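Long-range contacts in hypothetical protein (Legionella pneumophila subsp. pneumophila, PDB 4G2A), which is of unknown function but may bind a nutrient, pairing a beta-rich DUF4424 region with a C-terminal YARHG domain: residues H20-S25 with T51-L56; Y93-T98 with I139-S144; D196-T201 with S230-T235; G278-S283 with W294-N299. All coordinates share one frame; numbering follows the deposited sequence.

Contact 1: residues H20-S25 with T51-L56; sequences HIKMVS and TFKNTL
Met23 has a chi1 of -157°, which swings CG away from the backbone N, and the chain then bends at the selenium (chi3 -97°). This lays the selenomethionine beside the Phe52 ring, both side chains pointing the same way. CE lies 3.6 Å from Phe52 CE1, and Met23 SE is 5.4 Å from the Phe52 ring centroid, an oblique Met-aromatic contact. Ile21 crosses Phe52 at about a right angle. Its CG2 touches Phe52 CB, and its CD1 rests against Asn54 CA and CB.

Lys22, Lys53, Ser25 and Thr51 occupy the other face. Lys22 runs extended across Thr55, with CD 3.8 Å from Thr55 CG2. Lys22 NZ and Lys53 NZ are 5.2 Å apart and both donate to one water, which probably eases their repulsion.

Antiparallel Lys22 and Lys53 exchange backbone hydrogen bonds: Lys53 N reaches Lys22 O at 2.7 Å. Val24 N bonds to Thr51 O, and Thr51 N to Ser25 O, around a beta bulge. Asn54 OD1 accepts from Leu56 N in an Asx turn, while its ND2 bonds to Lys58 O and Pro132 O.

This is one end of hairpin 21-33/43-54. Strand 136-150 pairs with 43-54, and Phe131, Val60 and Trp167 pack around the Ile21 and Phe52 side.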
# COMPACT_ATOMS: atom_id res chain seq x y z
N HIS A 20 3.63 30.97 7.91
CA HIS A 20 3.53 31.52 6.57
C HIS A 20 4.58 30.80 5.70
O HIS A 20 5.47 31.42 5.12
CB HIS A 20 3.68 33.04 6.61
CG HIS A 20 2.50 33.71 7.24
ND1 HIS A 20 1.59 34.43 6.48
CD2 HIS A 20 2.08 33.70 8.52
CE1 HIS A 20 0.67 34.85 7.32
NE2 HIS A 20 0.91 34.42 8.56
N ILE A 21 4.47 29.45 5.66
CA ILE A 21 5.32 28.53 4.91
C ILE A 21 4.41 27.76 3.95
O ILE A 21 3.46 27.12 4.41
CB ILE A 21 6.12 27.56 5.84
CG1 ILE A 21 6.93 28.28 6.98
CG2 ILE A 21 6.97 26.55 5.03
CD1 ILE A 21 8.16 29.03 6.56
N LYS A 22 4.71 27.81 2.64
CA LYS A 22 3.90 27.09 1.65
C LYS A 22 4.66 25.89 1.12
O LYS A 22 5.88 25.93 0.99
CB LYS A 22 3.38 28.00 0.52
CG LYS A 22 4.41 28.66 -0.38
CD LYS A 22 3.72 29.57 -1.41
CE LYS A 22 4.70 30.14 -2.42
NZ LYS A 22 4.08 31.13 -3.33
N MSE A 23 3.94 24.80 0.88
CA MSE A 23 4.48 23.56 0.33
C MSE A 23 4.37 23.70 -1.17
O MSE A 23 3.27 23.86 -1.67
CB MSE A 23 3.71 22.36 0.88
CG MSE A 23 4.50 21.09 0.84
SE MSE A 23 3.35 19.60 1.26
CE MSE A 23 3.74 19.39 3.10
N VAL A 24 5.50 23.79 -1.88
CA VAL A 24 5.44 24.10 -3.30
C VAL A 24 5.58 22.86 -4.21
O VAL A 24 5.12 22.90 -5.34
CB VAL A 24 6.41 25.23 -3.71
CG1 VAL A 24 5.94 26.57 -3.16
CG2 VAL A 24 7.83 24.94 -3.26
N SER A 25 6.18 21.77 -3.70
CA SER A 25 6.33 20.54 -4.48
C SER A 25 6.64 19.35 -3.58
O SER A 25 7.17 19.52 -2.49
CB SER A 25 7.41 20.67 -5.55
OG SER A 25 8.71 20.45 -5.02
N THR A 51 9.37 20.47 -0.88
CA THR A 51 9.96 21.79 -1.06
C THR A 51 9.02 22.75 -0.37
O THR A 51 7.83 22.75 -0.66
CB THR A 51 10.18 22.08 -2.57
OG1 THR A 51 10.87 20.99 -3.18
CG2 THR A 51 10.95 23.33 -2.81
N PHE A 52 9.54 23.52 0.56
CA PHE A 52 8.79 24.51 1.33
C PHE A 52 9.32 25.88 1.06
O PHE A 52 10.54 26.03 0.95
CB PHE A 52 8.88 24.23 2.83
CG PHE A 52 8.21 22.95 3.29
CD1 PHE A 52 6.86 22.94 3.62
CD2 PHE A 52 8.93 21.78 3.42
CE1 PHE A 52 6.25 21.77 4.05
CE2 PHE A 52 8.33 20.61 3.85
CZ PHE A 52 6.99 20.61 4.18
N LYS A 53 8.45 26.90 0.99
CA LYS A 53 8.92 28.26 0.80
C LYS A 53 8.42 29.20 1.92
O LYS A 53 7.22 29.26 2.22
CB LYS A 53 8.54 28.83 -0.58
CG LYS A 53 9.32 30.12 -0.89
CD LYS A 53 8.92 30.81 -2.17
CE LYS A 53 9.41 32.25 -2.25
NZ LYS A 53 8.46 33.20 -1.57
N ASN A 54 9.36 29.97 2.51
CA ASN A 54 9.06 31.01 3.46
C ASN A 54 8.53 32.21 2.66
O ASN A 54 9.25 32.75 1.82
CB ASN A 54 10.31 31.39 4.27
CG ASN A 54 10.07 32.50 5.27
OD1 ASN A 54 8.94 32.83 5.61
ND2 ASN A 54 11.13 33.08 5.80
N THR A 55 7.26 32.59 2.86
CA THR A 55 6.67 33.68 2.08
C THR A 55 6.88 35.04 2.74
O THR A 55 6.53 36.07 2.14
CB THR A 55 5.19 33.42 1.80
OG1 THR A 55 4.47 33.50 3.02
CG2 THR A 55 4.96 32.11 1.09
N LEU A 56 7.49 35.06 3.95
CA LEU A 56 7.80 36.28 4.71
C LEU A 56 9.22 36.76 4.44
O LEU A 56 10.14 35.94 4.38
CB LEU A 56 7.64 36.03 6.22
CG LEU A 56 6.29 35.59 6.73
CD1 LEU A 56 6.33 35.38 8.24
CD2 LEU A 56 5.19 36.60 6.38
O HOH W 1 5.70 33.46 -2.27

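Contact 2: residues Y93-T98 with I139-S144; sequences YDFLVT and IHHDYS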
# COMPACT_ATOMS: atom_id res chain seq x y z
N TYR A 93 9.11 2.41 10.24
CA TYR A 93 10.39 1.82 10.60
C TYR A 93 11.52 2.59 10.01
O TYR A 93 11.48 2.93 8.82
CB TYR A 93 10.43 0.34 10.12
CG TYR A 93 9.28 -0.46 10.65
CD1 TYR A 93 9.28 -0.94 11.96
CD2 TYR A 93 8.13 -0.65 9.89
CE1 TYR A 93 8.18 -1.62 12.48
CE2 TYR A 93 7.02 -1.30 10.41
CZ TYR A 93 7.06 -1.80 11.70
OH TYR A 93 5.98 -2.46 12.24
N ASP A 94 12.56 2.82 10.82
CA ASP A 94 13.83 3.46 10.46
C ASP A 94 13.59 4.80 9.77
O ASP A 94 14.10 5.06 8.68
CB ASP A 94 14.70 2.52 9.58
CG ASP A 94 14.89 1.14 10.18
OD1 ASP A 94 15.43 1.05 11.32
OD2 ASP A 94 14.49 0.14 9.54
N PHE A 95 12.76 5.62 10.41
CA PHE A 95 12.46 6.96 9.95
C PHE A 95 13.71 7.81 10.02
O PHE A 95 14.34 7.91 11.08
CB PHE A 95 11.35 7.59 10.80
CG PHE A 95 11.00 8.99 10.38
CD1 PHE A 95 10.15 9.23 9.30
CD2 PHE A 95 11.53 10.09 11.06
CE1 PHE A 95 9.84 10.53 8.90
CE2 PHE A 95 11.20 11.40 10.68
CZ PHE A 95 10.36 11.61 9.60
N LEU A 96 14.07 8.39 8.88
CA LEU A 96 15.19 9.29 8.72
C LEU A 96 14.69 10.56 8.04
O LEU A 96 14.04 10.47 6.99
CB LEU A 96 16.32 8.65 7.89
CG LEU A 96 16.97 7.37 8.39
CD1 LEU A 96 17.89 6.81 7.32
CD2 LEU A 96 17.73 7.59 9.71
N VAL A 97 15.00 11.74 8.62
CA VAL A 97 14.66 13.05 8.07
C VAL A 97 15.95 13.87 7.90
O VAL A 97 16.82 13.87 8.78
CB VAL A 97 13.56 13.81 8.88
CG1 VAL A 97 13.86 13.88 10.37
CG2 VAL A 97 13.28 15.20 8.30
N THR A 98 16.07 14.52 6.73
CA THR A 98 17.15 15.44 6.38
C THR A 98 16.53 16.82 6.10
O THR A 98 15.50 16.93 5.44
CB THR A 98 18.01 14.95 5.19
OG1 THR A 98 17.30 15.11 3.97
CG2 THR A 98 18.50 13.52 5.35
N ILE A 139 12.99 19.24 2.50
CA ILE A 139 12.71 18.23 3.52
C ILE A 139 12.67 16.89 2.81
O ILE A 139 12.05 16.77 1.76
CB ILE A 139 11.41 18.49 4.38
CG1 ILE A 139 11.47 19.86 5.16
CG2 ILE A 139 11.09 17.31 5.34
CD1 ILE A 139 12.63 20.05 6.19
N HIS A 140 13.39 15.90 3.35
CA HIS A 140 13.41 14.54 2.83
C HIS A 140 13.11 13.53 3.94
O HIS A 140 13.65 13.63 5.03
CB HIS A 140 14.74 14.19 2.14
CG HIS A 140 14.71 12.85 1.47
ND1 HIS A 140 15.22 11.73 2.09
CD2 HIS A 140 14.18 12.49 0.28
CE1 HIS A 140 15.01 10.73 1.24
NE2 HIS A 140 14.38 11.14 0.15
N HIS A 141 12.23 12.57 3.62
CA HIS A 141 11.81 11.47 4.46
C HIS A 141 12.22 10.15 3.83
O HIS A 141 12.19 9.99 2.60
CB HIS A 141 10.29 11.47 4.65
CG HIS A 141 9.76 12.52 5.56
ND1 HIS A 141 8.40 12.71 5.72
CD2 HIS A 141 10.42 13.44 6.31
CE1 HIS A 141 8.27 13.72 6.57
NE2 HIS A 141 9.46 14.18 6.95
N ASP A 142 12.61 9.21 4.68
CA ASP A 142 12.99 7.85 4.30
C ASP A 142 12.55 6.98 5.46
O ASP A 142 12.95 7.23 6.59
CB ASP A 142 14.50 7.74 3.98
CG ASP A 142 15.04 6.35 3.66
OD1 ASP A 142 14.24 5.39 3.64
OD2 ASP A 142 16.27 6.22 3.47
N TYR A 143 11.65 6.04 5.19
CA TYR A 143 11.11 5.12 6.18
C TYR A 143 10.40 3.96 5.47
O TYR A 143 10.23 3.99 4.25
CB TYR A 143 10.15 5.85 7.17
CG TYR A 143 9.00 6.57 6.49
CD1 TYR A 143 9.15 7.86 6.00
CD2 TYR A 143 7.75 5.98 6.40
CE1 TYR A 143 8.10 8.53 5.39
CE2 TYR A 143 6.68 6.65 5.81
CZ TYR A 143 6.86 7.92 5.29
OH TYR A 143 5.82 8.57 4.71
N SER A 144 9.99 2.96 6.26
CA SER A 144 9.27 1.78 5.79
C SER A 144 8.06 1.54 6.65
O SER A 144 7.99 2.04 7.77
CB SER A 144 10.16 0.55 5.82
OG SER A 144 11.22 0.71 4.89
O HOH W 2 14.91 4.23 6.33
O HOH W 3 13.34 1.03 6.39
O HOH W 4 15.85 11.12 4.80
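Phe95 directs its ring edge at the face of His141, an edge-to-face pair with centroids 5.0 Å apart and planes at 62°. Phe95 CE1 sits over the centre of the imidazole. A chi1 of 179° turns the Phe95 ring away from its own N-H, and it also lies beside Tyr143, the Phe95 and Tyr143 CD1 atoms 3.7 Å apart. Val97 CG2 meets the edge of the His141 ring in its plane, 3.9 Å from CD2. Phe66 stacks on Phe95, Tyr46 stacks on Tyr143, and Phe50 and Trp127 also meet His141. This side is tight and aromatic.

The side bearing Leu96, Thr98, His140, Asp142 and Ser144 is looser and wetter; Tyr93, packed on Leu79 and Pro80, is its buried exception. One water donates to Leu96 O and also bonds to His140 ND1. Another donates to Asp94 O at 2.6 Å and weakly to Asp142 OD1, which is also bonded to His45.

Paired backbone bonds join Tyr93 with Ser144, Leu96 with Asp142 and Thr98 with His140. Thr98 N lies 3.1 Å from His140 O. The register slips by one between Tyr93 and Leu96. The arrangement is an antiparallel strand pair with a beta bulge at a corner of the chain, one face carrying an aromatic cluster.

Contact 3: residues D196-T201 with S230-T235; sequences DYLNPT and SLCLFT
Thr201 and Ser230 form a single antiparallel beta bridge, where a loop leaving a type I beta turn (Asp196 to Asn199) meets strand 229-235. Two backbone hydrogen bonds make it. Thr201 N lies 3.1 Å from Ser230 O, in the carbonyl plane. Ser230 N approaches Thr201 O from above the carbonyl plane, about 40° out of it. Pro200 has no N-H to give, but its CA adds a CH...O contact to Ser230 O.

Apolar contacts follow along the strand. Pro200 CB rests 3.8 Å from Leu231 CD1, and the two side chains cross obliquely. Leu187 lies against both. Leu198 has its CG over the centre of one face of the Tyr197 ring. Beyond it, Cys232 forms a disulfide with Cys188, so the turn packs against a cross-linked part of the fold.

Waters bridge the loop and the strand around Leu198 and Cys232. One touches the carbonyl oxygens of Tyr197 and Asn199 as well as Ser230 OG. A second accepts from Cys232 N at 2.8 Å and lies near Leu198 O. Another lies 2.7 Å from Leu198 O and from Cys232 O. Where the loop and disulfide meet, Leu198 CD2 is 3.6 Å from Cys232 SG.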
# COMPACT_ATOMS: atom_id res chain seq x y z
N ASP A 196 -17.15 1.95 -5.07
CA ASP A 196 -16.40 3.19 -5.33
C ASP A 196 -15.30 3.45 -4.31
O ASP A 196 -14.32 4.09 -4.66
CB ASP A 196 -17.35 4.39 -5.38
CG ASP A 196 -18.16 4.51 -6.66
OD1 ASP A 196 -18.39 3.46 -7.32
OD2 ASP A 196 -18.57 5.63 -7.00
N TYR A 197 -15.42 2.93 -3.07
CA TYR A 197 -14.36 3.15 -2.07
C TYR A 197 -13.06 2.46 -2.52
O TYR A 197 -12.00 2.68 -1.92
CB TYR A 197 -14.79 2.70 -0.66
CG TYR A 197 -14.75 1.20 -0.43
CD1 TYR A 197 -15.84 0.39 -0.75
CD2 TYR A 197 -13.63 0.60 0.14
CE1 TYR A 197 -15.81 -0.98 -0.51
CE2 TYR A 197 -13.58 -0.78 0.34
CZ TYR A 197 -14.68 -1.57 0.04
OH TYR A 197 -14.65 -2.92 0.30
N LEU A 198 -13.17 1.61 -3.54
CA LEU A 198 -12.06 0.87 -4.14
C LEU A 198 -11.41 1.68 -5.26
O LEU A 198 -10.31 1.34 -5.67
CB LEU A 198 -12.55 -0.48 -4.68
CG LEU A 198 -13.03 -1.48 -3.65
CD1 LEU A 198 -13.58 -2.72 -4.34
CD2 LEU A 198 -11.92 -1.88 -2.72
N ASN A 199 -12.05 2.76 -5.73
CA ASN A 199 -11.47 3.62 -6.77
C ASN A 199 -10.28 4.36 -6.24
O ASN A 199 -10.33 4.84 -5.11
CB ASN A 199 -12.48 4.61 -7.32
CG ASN A 199 -13.53 3.98 -8.17
OD1 ASN A 199 -13.34 2.90 -8.74
ND2 ASN A 199 -14.64 4.68 -8.32
N PRO A 200 -9.17 4.43 -7.00
CA PRO A 200 -7.97 5.11 -6.48
C PRO A 200 -8.17 6.60 -6.31
O PRO A 200 -8.82 7.25 -7.12
CB PRO A 200 -6.89 4.81 -7.52
CG PRO A 200 -7.45 3.66 -8.34
CD PRO A 200 -8.92 3.85 -8.34
N THR A 201 -7.64 7.15 -5.23
CA THR A 201 -7.69 8.58 -4.96
C THR A 201 -6.25 9.08 -4.74
O THR A 201 -5.42 8.29 -4.30
CB THR A 201 -8.64 8.95 -3.79
OG1 THR A 201 -8.04 8.61 -2.55
CG2 THR A 201 -10.03 8.36 -3.93
N SER A 230 -5.13 6.76 -1.70
CA SER A 230 -5.82 5.54 -1.35
C SER A 230 -5.75 4.63 -2.54
O SER A 230 -6.36 4.90 -3.57
CB SER A 230 -7.26 5.83 -0.93
OG SER A 230 -7.91 4.63 -0.55
N LEU A 231 -4.93 3.59 -2.44
CA LEU A 231 -4.76 2.65 -3.53
C LEU A 231 -4.90 1.22 -3.02
O LEU A 231 -4.13 0.75 -2.18
CB LEU A 231 -3.42 2.89 -4.25
CG LEU A 231 -3.12 2.09 -5.52
CD1 LEU A 231 -4.09 2.46 -6.64
CD2 LEU A 231 -1.70 2.35 -5.97
N CYS A 232 -5.94 0.57 -3.51
CA CYS A 232 -6.30 -0.80 -3.20
C CYS A 232 -5.85 -1.72 -4.36
O CYS A 232 -6.25 -1.52 -5.51
CB CYS A 232 -7.80 -0.88 -2.96
SG CYS A 232 -8.35 -2.46 -2.31
N LEU A 233 -4.99 -2.70 -4.05
CA LEU A 233 -4.40 -3.61 -5.05
C LEU A 233 -4.61 -5.07 -4.78
O LEU A 233 -4.68 -5.50 -3.62
CB LEU A 233 -2.87 -3.39 -5.13
CG LEU A 233 -2.34 -2.03 -5.55
CD1 LEU A 233 -0.82 -1.99 -5.41
CD2 LEU A 233 -2.76 -1.68 -6.95
N PHE A 234 -4.61 -5.86 -5.86
CA PHE A 234 -4.62 -7.31 -5.78
C PHE A 234 -3.24 -7.79 -6.17
O PHE A 234 -2.73 -7.35 -7.19
CB PHE A 234 -5.71 -7.96 -6.68
CG PHE A 234 -7.03 -8.25 -6.02
CD1 PHE A 234 -7.12 -9.11 -4.93
CD2 PHE A 234 -8.21 -7.70 -6.52
CE1 PHE A 234 -8.35 -9.36 -4.31
CE2 PHE A 234 -9.44 -7.95 -5.91
CZ PHE A 234 -9.50 -8.78 -4.81
N THR A 235 -2.66 -8.66 -5.38
CA THR A 235 -1.39 -9.32 -5.68
C THR A 235 -1.77 -10.70 -6.19
O THR A 235 -2.94 -11.09 -6.05
CB THR A 235 -0.49 -9.35 -4.45
OG1 THR A 235 -1.22 -9.97 -3.40
CG2 THR A 235 0.01 -7.98 -4.03
O HOH W 5 -9.71 3.99 -2.54
O HOH W 6 -7.88 2.11 -4.73
O HOH W 7 -8.53 -0.48 -6.48

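Contact 4: residues G278-S283 with W294-N299; sequences GRQFQS and WWYVPN. With SO4 (sulfate ion), chain C.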
# COMPACT_ATOMS: atom_id res chain seq x y z
N GLY A 278 3.02 -20.96 -9.52
CA GLY A 278 3.81 -20.90 -10.75
C GLY A 278 4.20 -22.21 -11.38
O GLY A 278 5.25 -22.28 -12.03
N ARG A 279 3.34 -23.25 -11.26
CA ARG A 279 3.59 -24.54 -11.90
C ARG A 279 3.62 -24.33 -13.40
O ARG A 279 2.84 -23.54 -13.92
CB ARG A 279 2.51 -25.55 -11.51
CG ARG A 279 2.77 -26.96 -12.05
CD ARG A 279 1.53 -27.80 -11.99
NE ARG A 279 1.79 -29.16 -12.42
CZ ARG A 279 1.71 -29.59 -13.68
NH1 ARG A 279 1.40 -28.74 -14.65
NH2 ARG A 279 1.97 -30.85 -13.97
N GLN A 280 4.54 -25.01 -14.09
CA GLN A 280 4.65 -24.89 -15.54
C GLN A 280 3.75 -25.94 -16.18
O GLN A 280 3.74 -27.09 -15.74
CB GLN A 280 6.11 -25.00 -15.99
CG GLN A 280 6.87 -23.69 -15.75
CD GLN A 280 8.24 -23.90 -15.14
OE1 GLN A 280 8.38 -24.24 -13.96
NE2 GLN A 280 9.27 -23.68 -15.94
N PHE A 281 2.96 -25.52 -17.19
CA PHE A 281 1.99 -26.40 -17.83
C PHE A 281 2.42 -26.83 -19.23
O PHE A 281 2.80 -25.99 -20.04
CB PHE A 281 0.60 -25.72 -17.86
CG PHE A 281 0.06 -25.47 -16.46
CD1 PHE A 281 -0.62 -26.46 -15.77
CD2 PHE A 281 0.26 -24.25 -15.83
CE1 PHE A 281 -1.09 -26.24 -14.48
CE2 PHE A 281 -0.20 -24.03 -14.53
CZ PHE A 281 -0.87 -25.03 -13.86
N GLN A 282 2.38 -28.15 -19.48
CA GLN A 282 2.74 -28.78 -20.75
C GLN A 282 1.53 -28.91 -21.67
O GLN A 282 1.71 -28.89 -22.88
CB GLN A 282 3.38 -30.16 -20.52
CG GLN A 282 4.70 -30.13 -19.72
CD GLN A 282 5.91 -29.56 -20.45
OE1 GLN A 282 5.83 -29.06 -21.58
NE2 GLN A 282 7.08 -29.64 -19.82
N SER A 283 0.30 -29.00 -21.11
CA SER A 283 -0.94 -29.14 -21.87
C SER A 283 -1.28 -27.82 -22.54
O SER A 283 -1.35 -26.80 -21.84
CB SER A 283 -2.10 -29.60 -20.98
OG SER A 283 -1.83 -30.87 -20.41
N TRP A 294 -3.05 -12.44 -15.57
CA TRP A 294 -2.12 -11.45 -15.02
C TRP A 294 -1.39 -11.96 -13.74
O TRP A 294 -0.24 -11.58 -13.47
CB TRP A 294 -2.87 -10.12 -14.71
CG TRP A 294 -3.85 -10.23 -13.57
CD1 TRP A 294 -5.19 -10.49 -13.67
CD2 TRP A 294 -3.57 -10.07 -12.17
NE1 TRP A 294 -5.76 -10.52 -12.41
CE2 TRP A 294 -4.78 -10.30 -11.47
CE3 TRP A 294 -2.41 -9.77 -11.43
CZ2 TRP A 294 -4.86 -10.22 -10.07
CZ3 TRP A 294 -2.48 -9.77 -10.05
CH2 TRP A 294 -3.70 -9.94 -9.38
N TRP A 295 -2.06 -12.77 -12.93
CA TRP A 295 -1.51 -13.25 -11.66
C TRP A 295 -0.52 -14.38 -11.82
O TRP A 295 0.31 -14.61 -10.92
CB TRP A 295 -2.63 -13.69 -10.71
CG TRP A 295 -3.71 -14.51 -11.33
CD1 TRP A 295 -4.91 -14.06 -11.80
CD2 TRP A 295 -3.72 -15.93 -11.49
NE1 TRP A 295 -5.66 -15.11 -12.26
CE2 TRP A 295 -4.97 -16.28 -12.05
CE3 TRP A 295 -2.81 -16.96 -11.17
CZ2 TRP A 295 -5.34 -17.61 -12.30
CZ3 TRP A 295 -3.18 -18.28 -11.42
CH2 TRP A 295 -4.42 -18.59 -11.98
N TYR A 296 -0.61 -15.11 -12.96
CA TYR A 296 0.24 -16.24 -13.25
C TYR A 296 1.59 -15.80 -13.76
O TYR A 296 1.70 -15.10 -14.78
CB TYR A 296 -0.42 -17.22 -14.22
CG TYR A 296 0.47 -18.38 -14.60
CD1 TYR A 296 0.63 -19.47 -13.74
CD2 TYR A 296 1.16 -18.39 -15.80
CE1 TYR A 296 1.44 -20.55 -14.09
CE2 TYR A 296 1.97 -19.47 -16.16
CZ TYR A 296 2.10 -20.54 -15.30
OH TYR A 296 2.91 -21.59 -15.66
N VAL A 297 2.61 -16.28 -13.06
CA VAL A 297 4.03 -16.07 -13.32
C VAL A 297 4.68 -17.46 -13.21
O VAL A 297 4.59 -18.06 -12.13
CB VAL A 297 4.63 -15.01 -12.33
CG1 VAL A 297 6.15 -15.02 -12.34
CG2 VAL A 297 4.10 -13.62 -12.64
N PRO A 298 5.25 -18.03 -14.29
CA PRO A 298 5.88 -19.36 -14.16
C PRO A 298 7.08 -19.29 -13.21
O PRO A 298 7.89 -18.36 -13.27
CB PRO A 298 6.30 -19.70 -15.60
CG PRO A 298 5.57 -18.75 -16.47
CD PRO A 298 5.42 -17.50 -15.66
N ASN A 299 7.14 -20.25 -12.27
CA ASN A 299 8.21 -20.34 -11.28
C ASN A 299 9.02 -21.63 -11.53
O ASN A 299 8.47 -22.73 -11.41
CB ASN A 299 7.62 -20.26 -9.87
CG ASN A 299 8.51 -20.68 -8.73
OD1 ASN A 299 9.73 -20.50 -8.74
ND2 ASN A 299 7.88 -21.23 -7.70
S SO4 C . 0.24 -30.15 -17.71
O1 SO4 C . 1.69 -30.03 -17.57
O2 SO4 C . -0.06 -31.23 -18.64
O3 SO4 C . -0.31 -30.43 -16.41
O4 SO4 C . -0.38 -28.94 -18.21
O HOH W 8 3.01 -22.73 -18.13
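Gly278 and Asn299 join two irregular loops of the YARHG domain, which flank helix 284-291. The touching parts run at 94° to each other, and neither loop has regular strand structure. Asn299 N donates to Gly278 O at 2.8 Å, nearly straight (172°), in the carbonyl plane and on a lone pair. Gly278 has positive phi and brings its CA to 3.3 Å from Val297 O, a close backbone approach. The Asn299 side chain bonds to Asp301 N and Tyr277 O.

Tyr296 is the main side chain of the contact. With chi1 at 178° its ring extends to the 278-283 loop. OH donates to Arg279 O at 2.6 Å, and this carbonyl oxygen lies at the ring edge. A water donates to the same OH and accepts from Phe281 N, so the hydroxyl has two partners. Tyr296 CE1 meets the edge of the Phe281 ring in its plane, 3.9 Å from CE2. The Phe281 ring is stacked on Phe290. The Gln280 and Pro298 side chains cross at about a right angle, CG against CB.

Farther along the 278-283 loop sits a sulfate, probably from the crystallisation liquor. It lies just before helix 284-291. Ser283 holds the N-cap position, but its OG bonds the sulfate and makes no capping bond. Gln282 N donates to O1 and Ser283 N to O4. Arg279, extended from CG to NE, adds two weak bonds through NH1. The shortest bond to the ion runs from Ser283 OG to sulfate O2, 2.5 Å.

In the fold
Contacts 1, 2 and 3 belong to the beta-rich part of the chain, and contact 4 to the helical YARHG domain. Contacts 1 and 2 have centres 20 Å apart and touch directly: Phe52 CE2 packs 3.5 Å from Ile139 CG1, because strands 43-54 and 136-150 are neighbours. Contact 3 touches neither, though strand 229-235 joins the same strand network through 155-160; its nearest atoms are about 15 Å from contact 1 and about 13 Å from contact 2. It is the one that reaches contact 4, where Trp294 CH2 lies 3.5 Å from Phe234 O, just ahead of helix 236-250. The sulfate belongs to contact 4, whose centre is 51 Å from that of contact 1, on the opposite side of the chain's centre.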